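Local coordinates for protein Alpha/beta hydrolase (PDB 6TJ2) that probably hydrolyses methyl salicylate and related esters as a secreted alpha/beta-hydrolase resembling tobacco salicylic acid binding protein 2, at residues V48-S53 and G120-T125; G58-T63 and I112-S117; V138-F143 and E277-A282. One frame throughout, in Å; residues are numbered along the deposited sequence.

Contact 1. Residues V48-S53 and G120-T125; sequences VLIHGS and GSVIQT
Ile50 is the one residue of 48-53 that reaches the helix, and it meets two neighbouring residues of 120-125, Val122 and Ile123. Each branch of Ile50 has its own partner. CG2 of Ile50 lies 3.9 Å from CG1 of Val122, and CB of Val122 is almost as near. Here the two side chains stand roughly perpendicular. The other branch does something different. CG1 of Ile50 lies 3.9 Å from CG2 of Ile123, and these two side chains run alongside each other, antiparallel.

The first torsion of Ile50 explains the split. CG2 stands anti to the backbone N and CG1 anti to the carbonyl carbon (chi1 -52°), which spreads the branches over both helix residues. In Ile123, CG1 sits between the backbone N and the carbonyl carbon (chi1 72°). This leaves the CG2 methyl for Ile50, while the longer arm heads elsewhere, and the side chain also touches Leu113, Ile137 and Phe139 of the two next strands.

No hydrogen bond joins the two segments. All three touching residues are buried, and the contact is small and wholly apolar. Val99 and Ile95 of helix 92-105 add to it, the first against Ile50 and the second against Val122.

His51 turns away from the helix. Its ND1 donates to Gly52 O at 2.7 Å, in the carbonyl plane and on a lone pair, and the bond lies in the ring plane. NE2 of the same ring is bonded to Glu78, and the ring stacks on Tyr79, so its rotation is fixed.

Helix 119-129 thus packs on the parallel sheet of the alpha/beta-hydrolase fold, here over strand 46-50. The helix is the one that follows the probable nucleophile elbow.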
ATOM      1  N   VAL A  48      17.404  -6.795 -21.067  1.00 11.14           N
ATOM      2  CA  VAL A  48      17.284  -5.690 -22.044  1.00 10.72           C
ATOM      3  C   VAL A  48      16.404  -4.636 -21.382  1.00 10.75           C
ATOM      4  O   VAL A  48      15.204  -4.910 -21.167  1.00 10.91           O
ATOM      5  CB  VAL A  48      16.718  -6.166 -23.385  1.00 11.77           C
ATOM      6  CG1 VAL A  48      16.538  -5.006 -24.341  1.00 11.86           C
ATOM      7  CG2 VAL A  48      17.618  -7.214 -24.050  1.00 12.31           C
ATOM      8  N   LEU A  49      16.983  -3.497 -21.023  1.00 10.50           N
ATOM      9  CA  LEU A  49      16.319  -2.452 -20.222  1.00 10.59           C
ATOM     10  C   LEU A  49      15.862  -1.343 -21.154  1.00  9.84           C
ATOM     11  O   LEU A  49      16.713  -0.804 -21.863  1.00 11.04           O
ATOM     12  CB  LEU A  49      17.215  -1.889 -19.136  1.00 10.78           C
ATOM     13  CG  LEU A  49      17.889  -2.924 -18.232  1.00 11.37           C
ATOM     14  CD1 LEU A  49      18.743  -2.214 -17.230  1.00 12.03           C
ATOM     15  CD2 LEU A  49      16.863  -3.780 -17.497  1.00 11.59           C
ATOM     16  N   ILE A  50      14.584  -1.024 -21.120  1.00  9.55           N
ATOM     17  CA  ILE A  50      13.927  -0.004 -21.989  1.00 10.14           C
ATOM     18  C   ILE A  50      13.478   1.148 -21.120  1.00  9.75           C
ATOM     19  O   ILE A  50      12.553   0.990 -20.307  1.00 10.66           O
ATOM     20  CB  ILE A  50      12.779  -0.645 -22.764  1.00 10.23           C
ATOM     21  CG1 ILE A  50      13.189  -1.915 -23.520  1.00 11.21           C
ATOM     22  CG2 ILE A  50      12.141   0.423 -23.656  1.00 10.98           C
ATOM     23  CD1 ILE A  50      14.347  -1.698 -24.507  1.00 12.48           C
ATOM     24  N   HIS A  51      14.124   2.295 -21.291  1.00  9.86           N
ATOM     25  CA  HIS A  51      13.756   3.506 -20.557  1.00  9.99           C
ATOM     26  C   HIS A  51      12.393   4.023 -21.034  1.00  9.85           C
ATOM     27  O   HIS A  51      11.920   3.640 -22.115  1.00 10.16           O
ATOM     28  CB  HIS A  51      14.815   4.584 -20.639  1.00  9.81           C
ATOM     29  CG  HIS A  51      14.994   5.217 -21.996  1.00 10.27           C
ATOM     30  ND1 HIS A  51      14.104   6.148 -22.492  1.00 11.29           N
ATOM     31  CD2 HIS A  51      15.912   5.017 -22.963  1.00 11.08           C
ATOM     32  CE1 HIS A  51      14.512   6.544 -23.695  1.00 11.56           C
ATOM     33  NE2 HIS A  51      15.607   5.864 -24.015  1.00 11.28           N
ATOM     34  N   GLY A  52      11.874   4.961 -20.278  1.00 10.66           N
ATOM     35  CA  GLY A  52      10.630   5.630 -20.608  1.00 10.29           C
ATOM     36  C   GLY A  52      10.835   7.053 -21.059  1.00 10.23           C
ATOM     37  O   GLY A  52      11.907   7.414 -21.594  1.00 10.42           O
ATOM     38  N   SER A  53       9.798   7.852 -20.961  1.00 11.25           N
ATOM     39  CA  SER A  53       9.796   9.236 -21.473  1.00 10.45           C
ATOM     40  C   SER A  53      10.637  10.146 -20.578  1.00 10.80           C
ATOM     41  O   SER A  53      10.896   9.853 -19.365  1.00 11.56           O
ATOM     42  CB  SER A  53       8.398   9.758 -21.608  1.00 11.12           C
ATOM     43  OG  SER A  53       7.645   8.999 -22.510  1.00 12.24           O
ATOM     44  N   GLY A 120       6.986   0.579 -20.724  1.00 10.64           N
ATOM     45  CA  GLY A 120       6.050  -0.555 -20.705  1.00 10.11           C
ATOM     46  C   GLY A 120       5.311  -0.737 -22.007  1.00  9.52           C
ATOM     47  O   GLY A 120       5.073  -1.882 -22.440  1.00 11.02           O
ATOM     48  N   SER A 121       4.935   0.356 -22.646  1.00 10.97           N
ATOM     49  CA  SER A 121       4.247   0.253 -23.950  1.00 10.83           C
ATOM     50  C   SER A 121       5.183  -0.272 -25.032  1.00 10.07           C
ATOM     51  O   SER A 121       4.738  -1.050 -25.922  1.00 10.97           O
ATOM     52  CB  SER A 121       3.593   1.530 -24.374  1.00 11.94           C
ATOM     53  OG  SER A 121       4.520   2.510 -24.768  1.00 11.26           O
ATOM     54  N   VAL A 122       6.450   0.057 -24.943  1.00 10.04           N
ATOM     55  CA  VAL A 122       7.486  -0.394 -25.880  1.00 11.01           C
ATOM     56  C   VAL A 122       7.772  -1.874 -25.669  1.00  9.66           C
ATOM     57  O   VAL A 122       7.891  -2.624 -26.661  1.00 10.78           O
ATOM     58  CB  VAL A 122       8.737   0.470 -25.746  1.00 10.69           C
ATOM     59  CG1 VAL A 122       9.803  -0.031 -26.724  1.00 11.28           C
ATOM     60  CG2 VAL A 122       8.418   1.946 -26.002  1.00 11.70           C
ATOM     61  N   ILE A 123       7.867  -2.351 -24.431  1.00 10.05           N
ATOM     62  CA  ILE A 123       8.068  -3.804 -24.254  1.00 10.49           C
ATOM     63  C   ILE A 123       6.857  -4.574 -24.774  1.00  9.76           C
ATOM     64  O   ILE A 123       7.019  -5.704 -25.306  1.00 11.25           O
ATOM     65  CB  ILE A 123       8.505  -4.236 -22.855  1.00 10.73           C
ATOM     66  CG1 ILE A 123       7.385  -4.114 -21.824  1.00 11.14           C
ATOM     67  CG2 ILE A 123       9.756  -3.452 -22.473  1.00 10.50           C
ATOM     68  CD1 ILE A 123       7.849  -4.301 -20.393  1.00 11.17           C
ATOM     69  N   GLN A 124       5.628  -4.014 -24.654  1.00 10.47           N
ATOM     70  CA  GLN A 124       4.454  -4.699 -25.246  1.00 10.91           C
ATOM     71  C   GLN A 124       4.627  -4.837 -26.754  1.00 10.45           C
ATOM     72  O   GLN A 124       4.428  -5.944 -27.298  1.00 12.37           O
ATOM     73  CB  GLN A 124       3.181  -3.941 -24.906  1.00 11.25           C
ATOM     74  CG  GLN A 124       2.760  -4.012 -23.439  1.00 11.85           C
ATOM     75  CD  GLN A 124       1.600  -3.077 -23.203  1.00 13.60           C
ATOM     76  OE1 GLN A 124       1.680  -1.880 -23.557  1.00 14.00           O
ATOM     77  NE2 GLN A 124       0.495  -3.592 -22.656  1.00 13.73           N
ATOM     78  N   THR A 125       4.901  -3.753 -27.447  1.00 10.61           N
ATOM     79  CA  THR A 125       4.924  -3.774 -28.907  1.00 11.45           C
ATOM     80  C   THR A 125       6.146  -4.520 -29.415  1.00 10.58           C
ATOM     81  O   THR A 125       6.031  -5.268 -30.424  1.00 12.43           O
ATOM     82  CB  THR A 125       4.814  -2.373 -29.472  1.00 10.66           C
ATOM     83  OG1 THR A 125       5.873  -1.569 -28.965  1.00 11.76           O
ATOM     84  CG2 THR A 125       3.471  -1.739 -29.206  1.00 11.05           C
TER

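Contact 2. Residues G58-T63 and I112-S117; sequences GFWDET and ILLGHS
Phe59 and His116 meet ring to ring, while Trp60 covers the carbon base of the same histidine. This is the dense part of the contact, and no hydrogen bond crosses it. CZ of Phe59 lies 3.5 Å from CE1 of His116. It sits over one face of the imidazole, offset toward the rim. The planes are turned by 41° and the ring centres are 4.7 Å apart, so the pair is oblique. His116 has CG anti to the backbone N (chi1 180°), which carries its ring out from the strand to the phenyl group.

Trp60 comes in with the far end of its six-membered ring. CH2 of Trp60 is 3.7 Å from CB of His116. The same CH2 lies 3.8 Å from CD2 of Leu114, so one ring corner touches two residues of the strand. CD2 of Phe59 stands over the centre of the indole face, 3.8 Å above its plane. The two aromatic neighbours therefore pack on each other as well as on the strand.

Strand 112-117 leads into Ser117, the middle residue of a GxSxG sequence. Its positive phi of 50° is consistent with the strained turn of a nucleophile elbow, and with His264 and Asp234 it probably forms the catalytic triad of this hydrolase family. His116 precedes the serine, and its ring also meets those of His264 and Phe140.

The other side of 58-63 is looser. Asp61 is exposed and Glu62 partly so, and both side chains lie well away from the strand segment. Thr63 is buried but has other partners: its OG1 bonds to the carbonyl of Val268, and its side chain touches Pro272 and Met279.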
ATOM      1  N   GLY A  58      20.898   6.428 -20.580  1.00 11.98           N
ATOM      2  CA  GLY A  58      21.698   6.805 -19.397  1.00 11.72           C
ATOM      3  C   GLY A  58      20.940   6.669 -18.092  1.00 11.20           C
ATOM      4  O   GLY A  58      21.569   6.623 -17.024  1.00 12.99           O
ATOM      5  N   PHE A  59      19.623   6.630 -18.152  1.00 11.44           N
ATOM      6  CA  PHE A  59      18.780   6.389 -16.961  1.00 11.89           C
ATOM      7  C   PHE A  59      19.302   5.179 -16.212  1.00 11.59           C
ATOM      8  O   PHE A  59      19.207   5.185 -14.984  1.00 11.61           O
ATOM      9  CB  PHE A  59      17.330   6.169 -17.386  1.00 11.69           C
ATOM     10  CG  PHE A  59      16.304   5.938 -16.315  1.00 11.94           C
ATOM     11  CD1 PHE A  59      15.980   6.993 -15.503  1.00 14.75           C
ATOM     12  CD2 PHE A  59      15.725   4.724 -16.057  1.00 13.84           C
ATOM     13  CE1 PHE A  59      14.982   6.879 -14.544  1.00 15.76           C
ATOM     14  CE2 PHE A  59      14.762   4.603 -15.047  1.00 15.03           C
ATOM     15  CZ  PHE A  59      14.397   5.680 -14.318  1.00 15.26           C
ATOM     16  N   TRP A  60      19.696   4.130 -16.939  1.00 11.50           N
ATOM     17  CA  TRP A  60      20.082   2.819 -16.380  1.00 11.63           C
ATOM     18  C   TRP A  60      21.536   2.747 -15.920  1.00 12.23           C
ATOM     19  O   TRP A  60      21.913   1.697 -15.444  1.00 12.74           O
ATOM     20  CB  TRP A  60      19.806   1.746 -17.414  1.00 11.10           C
ATOM     21  CG  TRP A  60      18.381   1.678 -17.883  1.00 10.55           C
ATOM     22  CD1 TRP A  60      17.939   1.904 -19.141  1.00 11.09           C
ATOM     23  CD2 TRP A  60      17.229   1.315 -17.085  1.00 11.25           C
ATOM     24  NE1 TRP A  60      16.581   1.706 -19.186  1.00 11.55           N
ATOM     25  CE2 TRP A  60      16.123   1.312 -17.960  1.00 12.18           C
ATOM     26  CE3 TRP A  60      17.057   0.944 -15.754  1.00 13.04           C
ATOM     27  CZ2 TRP A  60      14.839   1.002 -17.534  1.00 12.85           C
ATOM     28  CZ3 TRP A  60      15.796   0.603 -15.330  1.00 15.18           C
ATOM     29  CH2 TRP A  60      14.716   0.627 -16.230  1.00 14.73           C
ATOM     30  N   ASP A  61      22.312   3.833 -16.002  1.00 11.59           N
ATOM     31  CA  ASP A  61      23.777   3.662 -15.847  1.00 12.32           C
ATOM     32  C   ASP A  61      24.117   2.965 -14.525  1.00 11.61           C
ATOM     33  O   ASP A  61      24.861   1.944 -14.536  1.00 12.84           O
ATOM     34  CB  ASP A  61      24.486   5.002 -15.941  1.00 13.54           C
ATOM     35  CG  ASP A  61      24.601   5.600 -17.336  1.00 14.68           C
ATOM     36  OD1 ASP A  61      24.317   4.890 -18.286  1.00 17.68           O
ATOM     37  OD2 ASP A  61      24.946   6.834 -17.351  1.00 20.52           O
ATOM     38  N   GLU A  62      23.619   3.476 -13.431  1.00 11.93           N
ATOM     39  CA  GLU A  62      24.043   2.973 -12.085  1.00 12.26           C
ATOM     40  C   GLU A  62      23.478   1.582 -11.860  1.00 11.67           C
ATOM     41  O   GLU A  62      24.151   0.684 -11.329  1.00 12.28           O
ATOM     42  CB  GLU A  62      23.632   3.944 -10.989  1.00 13.24           C
ATOM     43  CG  GLU A  62      24.250   5.349 -11.083  1.00 14.47           C
ATOM     44  CD  GLU A  62      23.640   6.313 -12.083  1.00 18.13           C
ATOM     45  OE1 GLU A  62      22.589   6.030 -12.734  1.00 16.59           O
ATOM     46  OE2 GLU A  62      24.247   7.426 -12.239  1.00 24.80           O
ATOM     47  N   THR A  63      22.206   1.411 -12.122  1.00 11.88           N
ATOM     48  CA  THR A  63      21.541   0.123 -11.870  1.00 11.86           C
ATOM     49  C   THR A  63      22.090  -0.954 -12.777  1.00 12.40           C
ATOM     50  O   THR A  63      22.332  -2.115 -12.324  1.00 11.90           O
ATOM     51  CB  THR A  63      20.026   0.301 -11.944  1.00 13.06           C
ATOM     52  OG1 THR A  63      19.549   1.079 -10.840  1.00 13.91           O
ATOM     53  CG2 THR A  63      19.315  -1.014 -11.961  1.00 14.81           C
ATOM     54  N   ILE A 112      15.399 -11.225 -20.398  1.00 12.02           N
ATOM     55  CA  ILE A 112      14.352 -10.526 -19.604  1.00 12.28           C
ATOM     56  C   ILE A 112      14.153  -9.169 -20.250  1.00 11.89           C
ATOM     57  O   ILE A 112      15.111  -8.369 -20.276  1.00 11.92           O
ATOM     58  CB  ILE A 112      14.785 -10.389 -18.140  1.00 12.36           C
ATOM     59  CG1 ILE A 112      15.109 -11.761 -17.542  1.00 15.98           C
ATOM     60  CG2 ILE A 112      13.706  -9.674 -17.348  1.00 12.20           C
ATOM     61  CD1 ILE A 112      15.831 -11.728 -16.320  1.00 21.54           C
ATOM     62  N   LEU A 113      12.967  -8.885 -20.770  1.00 10.59           N
ATOM     63  CA  LEU A 113      12.688  -7.590 -21.418  1.00 11.72           C
ATOM     64  C   LEU A 113      12.009  -6.745 -20.349  1.00 10.46           C
ATOM     65  O   LEU A 113      10.864  -7.087 -19.934  1.00 11.23           O
ATOM     66  CB  LEU A 113      11.801  -7.804 -22.636  1.00 11.52           C
ATOM     67  CG  LEU A 113      11.475  -6.523 -23.419  1.00 11.40           C
ATOM     68  CD1 LEU A 113      12.764  -5.871 -23.935  1.00 12.61           C
ATOM     69  CD2 LEU A 113      10.514  -6.882 -24.568  1.00 12.38           C
ATOM     70  N   LEU A 114      12.665  -5.679 -19.904  1.00 10.66           N
ATOM     71  CA  LEU A 114      12.190  -4.859 -18.754  1.00 11.26           C
ATOM     72  C   LEU A 114      11.975  -3.447 -19.218  1.00 11.28           C
ATOM     73  O   LEU A 114      12.919  -2.866 -19.797  1.00 11.78           O
ATOM     74  CB  LEU A 114      13.202  -4.991 -17.623  1.00 12.75           C
ATOM     75  CG  LEU A 114      12.832  -4.332 -16.285  1.00 13.36           C
ATOM     76  CD1 LEU A 114      13.561  -5.061 -15.154  1.00 15.26           C
ATOM     77  CD2 LEU A 114      13.114  -2.849 -16.278  1.00 13.52           C
ATOM     78  N   GLY A 115      10.818  -2.876 -18.953  1.00  9.61           N
ATOM     79  CA  GLY A 115      10.504  -1.483 -19.327  1.00 11.53           C
ATOM     80  C   GLY A 115      10.103  -0.687 -18.127  1.00 10.29           C
ATOM     81  O   GLY A 115       9.474  -1.227 -17.211  1.00 10.92           O
ATOM     82  N   HIS A 116      10.495   0.580 -18.091  1.00 10.34           N
ATOM     83  CA  HIS A 116      10.106   1.589 -17.085  1.00 10.58           C
ATOM     84  C   HIS A 116       9.196   2.600 -17.732  1.00 11.72           C
ATOM     85  O   HIS A 116       9.458   2.984 -18.880  1.00 11.25           O
ATOM     86  CB  HIS A 116      11.343   2.199 -16.480  1.00 11.09           C
ATOM     87  CG  HIS A 116      11.118   3.236 -15.451  1.00 11.15           C
ATOM     88  ND1 HIS A 116      11.048   4.539 -15.749  1.00 14.24           N
ATOM     89  CD2 HIS A 116      10.971   3.138 -14.102  1.00 12.51           C
ATOM     90  CE1 HIS A 116      10.929   5.248 -14.636  1.00 14.25           C
ATOM     91  NE2 HIS A 116      10.903   4.411 -13.632  1.00 12.46           N
ATOM     92  N   SER A 117       8.145   3.025 -17.035  1.00 11.45           N
ATOM     93  CA  SER A 117       7.208   4.076 -17.483  1.00 13.01           C
ATOM     94  C   SER A 117       6.704   3.827 -18.912  1.00 12.14           C
ATOM     95  O   SER A 117       6.121   2.762 -19.188  1.00 13.37           O
ATOM     96  CB  SER A 117       7.760   5.444 -17.169  1.00 14.73           C
ATOM     97  OG  SER A 117       9.018   5.700 -17.755  1.00 19.60           O
TER

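Contact 3. Residues V138-F143 and E277-A282; sequences VFFDAF and ELMVKA
Strand 134-139 passes helix 272-283 with its backbone nearest at Val138 and Ala282, whose CA atoms are 6.8 Å apart. Two side-chain meetings carry the contact. CG1 of Val138 lies 4.0 Å from CB of Ala282. The other branch, CG2 of Val138, lies 3.9 Å from the carbonyl O of Ala282.

About one helical turn earlier, Met279 meets Phe140. Its CG is anti to the carbonyl carbon (chi1 -69°) and the chain runs extended beyond CG, which brings the terminal methyl across to the Phe140 ring. CE of Met279 is 3.6 Å from CD1 of Phe140 and nearly as close to CE1. The methyl approaches the ring obliquely. Met279 also touches Leu114, and Phe140 touches Leu114 and Leu231.

The chain turns a corner at Phe140 and Asp141; OD1 of Asp141 accepts a bond from Leu231 N. The touching groups of 138-143 and 277-282 are nearly all apolar and buried, without a hydrogen bond. This implies that shape and dispersion account for the fit between these two segments, while Ala282 O ties the helix to the next strand through Ser227 OG.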
ATOM      1  N   VAL A 138       9.125  -7.788 -17.810  1.00 10.68           N
ATOM      2  CA  VAL A 138       9.049  -7.131 -16.493  1.00 11.05           C
ATOM      3  C   VAL A 138       8.613  -5.699 -16.708  1.00 11.25           C
ATOM      4  O   VAL A 138       9.318  -4.940 -17.398  1.00 11.81           O
ATOM      5  CB  VAL A 138      10.376  -7.219 -15.717  1.00 11.46           C
ATOM      6  CG1 VAL A 138      10.265  -6.482 -14.395  1.00 11.74           C
ATOM      7  CG2 VAL A 138      10.769  -8.672 -15.513  1.00 11.91           C
ATOM      8  N   PHE A 139       7.511  -5.338 -16.121  1.00  9.67           N
ATOM      9  CA  PHE A 139       7.021  -3.954 -16.085  1.00 10.39           C
ATOM     10  C   PHE A 139       7.479  -3.321 -14.795  1.00 10.66           C
ATOM     11  O   PHE A 139       7.049  -3.762 -13.719  1.00 11.90           O
ATOM     12  CB  PHE A 139       5.502  -3.924 -16.169  1.00  9.84           C
ATOM     13  CG  PHE A 139       4.971  -4.365 -17.504  1.00 10.22           C
ATOM     14  CD1 PHE A 139       4.507  -3.427 -18.416  1.00 11.14           C
ATOM     15  CD2 PHE A 139       4.923  -5.683 -17.874  1.00 11.20           C
ATOM     16  CE1 PHE A 139       4.048  -3.821 -19.659  1.00 10.37           C
ATOM     17  CE2 PHE A 139       4.472  -6.094 -19.111  1.00 11.90           C
ATOM     18  CZ  PHE A 139       4.075  -5.142 -20.020  1.00 11.42           C
ATOM     19  N   PHE A 140       8.335  -2.341 -14.815  1.00  9.97           N
ATOM     20  CA  PHE A 140       8.914  -1.634 -13.659  1.00 10.30           C
ATOM     21  C   PHE A 140       8.319  -0.243 -13.585  1.00 11.28           C
ATOM     22  O   PHE A 140       8.693   0.601 -14.387  1.00 10.69           O
ATOM     23  CB  PHE A 140      10.437  -1.665 -13.713  1.00 11.04           C
ATOM     24  CG  PHE A 140      11.149  -0.713 -12.791  1.00 11.71           C
ATOM     25  CD1 PHE A 140      12.371  -0.150 -13.144  1.00 14.66           C
ATOM     26  CD2 PHE A 140      10.614  -0.385 -11.553  1.00 13.37           C
ATOM     27  CE1 PHE A 140      12.971   0.782 -12.312  1.00 15.97           C
ATOM     28  CE2 PHE A 140      11.203   0.568 -10.748  1.00 15.99           C
ATOM     29  CZ  PHE A 140      12.400   1.149 -11.130  1.00 16.62           C
ATOM     30  N   ASP A 141       7.297  -0.038 -12.738  1.00 10.15           N
ATOM     31  CA  ASP A 141       6.648   1.281 -12.613  1.00  9.87           C
ATOM     32  C   ASP A 141       6.345   1.755 -14.038  1.00  9.88           C
ATOM     33  O   ASP A 141       6.703   2.883 -14.427  1.00 11.24           O
ATOM     34  CB  ASP A 141       7.474   2.270 -11.811  1.00 10.86           C
ATOM     35  CG  ASP A 141       7.543   1.921 -10.348  1.00 13.59           C
ATOM     36  OD1 ASP A 141       6.885   1.019  -9.932  1.00 16.30           O
ATOM     37  OD2 ASP A 141       8.217   2.666  -9.598  1.00 15.16           O
ATOM     38  N   ALA A 142       5.676   0.874 -14.765  1.00 10.66           N
ATOM     39  CA  ALA A 142       5.464   1.014 -16.200  1.00 11.13           C
ATOM     40  C   ALA A 142       3.980   0.983 -16.543  1.00 11.20           C
ATOM     41  O   ALA A 142       3.146   0.385 -15.844  1.00 11.61           O
ATOM     42  CB  ALA A 142       6.226  -0.028 -16.992  1.00 12.04           C
ATOM     43  N   PHE A 143       3.658   1.626 -17.639  1.00 10.80           N
ATOM     44  CA  PHE A 143       2.301   1.574 -18.202  1.00 11.54           C
ATOM     45  C   PHE A 143       2.118   0.263 -18.935  1.00 13.30           C
ATOM     46  O   PHE A 143       3.060  -0.272 -19.569  1.00 12.91           O
ATOM     47  CB  PHE A 143       2.089   2.759 -19.147  1.00 13.03           C
ATOM     48  CG  PHE A 143       2.252   4.073 -18.451  1.00 13.96           C
ATOM     49  CD1 PHE A 143       1.265   4.490 -17.567  1.00 16.95           C
ATOM     50  CD2 PHE A 143       3.398   4.846 -18.586  1.00 15.40           C
ATOM     51  CE1 PHE A 143       1.431   5.683 -16.861  1.00 18.00           C
ATOM     52  CE2 PHE A 143       3.568   5.999 -17.845  1.00 16.46           C
ATOM     53  CZ  PHE A 143       2.571   6.442 -17.034  1.00 18.41           C
ATOM     54  N   GLU A 277      18.903  -5.809  -7.191  1.00 13.01           N
ATOM     55  CA  GLU A 277      18.373  -6.985  -6.480  1.00 13.87           C
ATOM     56  C   GLU A 277      16.879  -7.149  -6.742  1.00 11.33           C
ATOM     57  O   GLU A 277      16.423  -8.280  -6.935  1.00 12.52           O
ATOM     58  CB  GLU A 277      18.668  -6.865  -4.991  1.00 16.03           C
ATOM     59  CG  GLU A 277      20.141  -6.922  -4.654  1.00 22.10           C
ATOM     60  CD  GLU A 277      20.401  -6.531  -3.201  1.00 28.05           C
ATOM     61  OE1 GLU A 277      19.456  -6.068  -2.491  1.00 38.57           O
ATOM     62  OE2 GLU A 277      21.540  -6.678  -2.773  1.00 34.61           O
ATOM     63  N   LEU A 278      16.139  -6.069  -6.760  1.00 11.69           N
ATOM     64  CA  LEU A 278      14.710  -6.141  -7.057  1.00 11.78           C
ATOM     65  C   LEU A 278      14.432  -6.610  -8.475  1.00 11.54           C
ATOM     66  O   LEU A 278      13.501  -7.406  -8.740  1.00 11.64           O
ATOM     67  CB  LEU A 278      14.000  -4.803  -6.834  1.00 12.72           C
ATOM     68  CG  LEU A 278      13.888  -4.386  -5.360  1.00 13.01           C
ATOM     69  CD1 LEU A 278      13.470  -2.947  -5.262  1.00 15.96           C
ATOM     70  CD2 LEU A 278      12.910  -5.314  -4.613  1.00 16.16           C
ATOM     71  N   MET A 279      15.267  -6.165  -9.413  1.00 11.35           N
ATOM     72  CA  MET A 279      15.087  -6.581 -10.813  1.00 12.05           C
ATOM     73  C   MET A 279      15.398  -8.052 -10.971  1.00 10.92           C
ATOM     74  O   MET A 279      14.723  -8.738 -11.745  1.00 11.09           O
ATOM     75  CB  MET A 279      15.974  -5.730 -11.729  1.00 11.83           C
ATOM     76  CG  MET A 279      15.476  -4.304 -11.782  1.00 11.77           C
ATOM     77  SD  MET A 279      16.627  -3.243 -12.630  1.00 20.67           S
ATOM     78  CE  MET A 279      15.612  -1.822 -13.034  1.00 20.56           C
ATOM     79  N   VAL A 280      16.377  -8.590 -10.221  1.00 11.21           N
ATOM     80  CA  VAL A 280      16.600 -10.059 -10.240  1.00 12.50           C
ATOM     81  C   VAL A 280      15.401 -10.764  -9.639  1.00 11.13           C
ATOM     82  O   VAL A 280      14.991 -11.790 -10.127  1.00 12.08           O
ATOM     83  CB  VAL A 280      17.924 -10.374  -9.515  1.00 13.04           C
ATOM     84  CG1 VAL A 280      18.130 -11.882  -9.309  1.00 13.24           C
ATOM     85  CG2 VAL A 280      19.112  -9.776 -10.263  1.00 13.27           C
ATOM     86  N   LYS A 281      14.857 -10.270  -8.531  1.00 11.83           N
ATOM     87  CA  LYS A 281      13.685 -10.919  -7.892  1.00 13.97           C
ATOM     88  C   LYS A 281      12.473 -10.935  -8.823  1.00 12.79           C
ATOM     89  O   LYS A 281      11.718 -11.910  -8.885  1.00 12.49           O
ATOM     90  CB  LYS A 281      13.291 -10.162  -6.632  1.00 16.45           C
ATOM     91  CG  LYS A 281      13.972 -10.608  -5.350  1.00 22.47           C
ATOM     92  CD  LYS A 281      13.356  -9.852  -4.156  1.00 21.80           C
ATOM     93  CE  LYS A 281      12.098 -10.368  -3.484  1.00 24.41           C
ATOM     94  NZ  LYS A 281      12.003  -9.774  -2.108  1.00 23.49           N
ATOM     95  N   ALA A 282      12.334  -9.908  -9.693  1.00 12.01           N
ATOM     96  CA  ALA A 282      11.246  -9.815 -10.660  1.00 12.19           C
ATOM     97  C   ALA A 282      11.540 -10.634 -11.929  1.00 12.22           C
ATOM     98  O   ALA A 282      10.630 -11.170 -12.532  1.00 13.39           O
ATOM     99  CB  ALA A 282      10.990  -8.352 -10.956  1.00 12.35           C
TER

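All three contacts reach the central parallel sheet. Strand 111-117 of contact 2 lies between strand 46-50 of contact 1 and strand 134-139 of contact 3. Ile50 N is 2.8 Å from Leu114 O, and Leu113 O is 2.8 Å from Val138 N, both probable hydrogen bonds. Contact 2 is about 9 Å, centre to centre, from each of the others, which are about 12 Å apart. Contacts 2 and 3 also join through side chains: Trp60 CZ3 is 3.3 Å from Met279 CE. The probable nucleophile, Ser117, belongs to contact 2, and its OG lies 3.3 Å from Gly52 CA of contact 1.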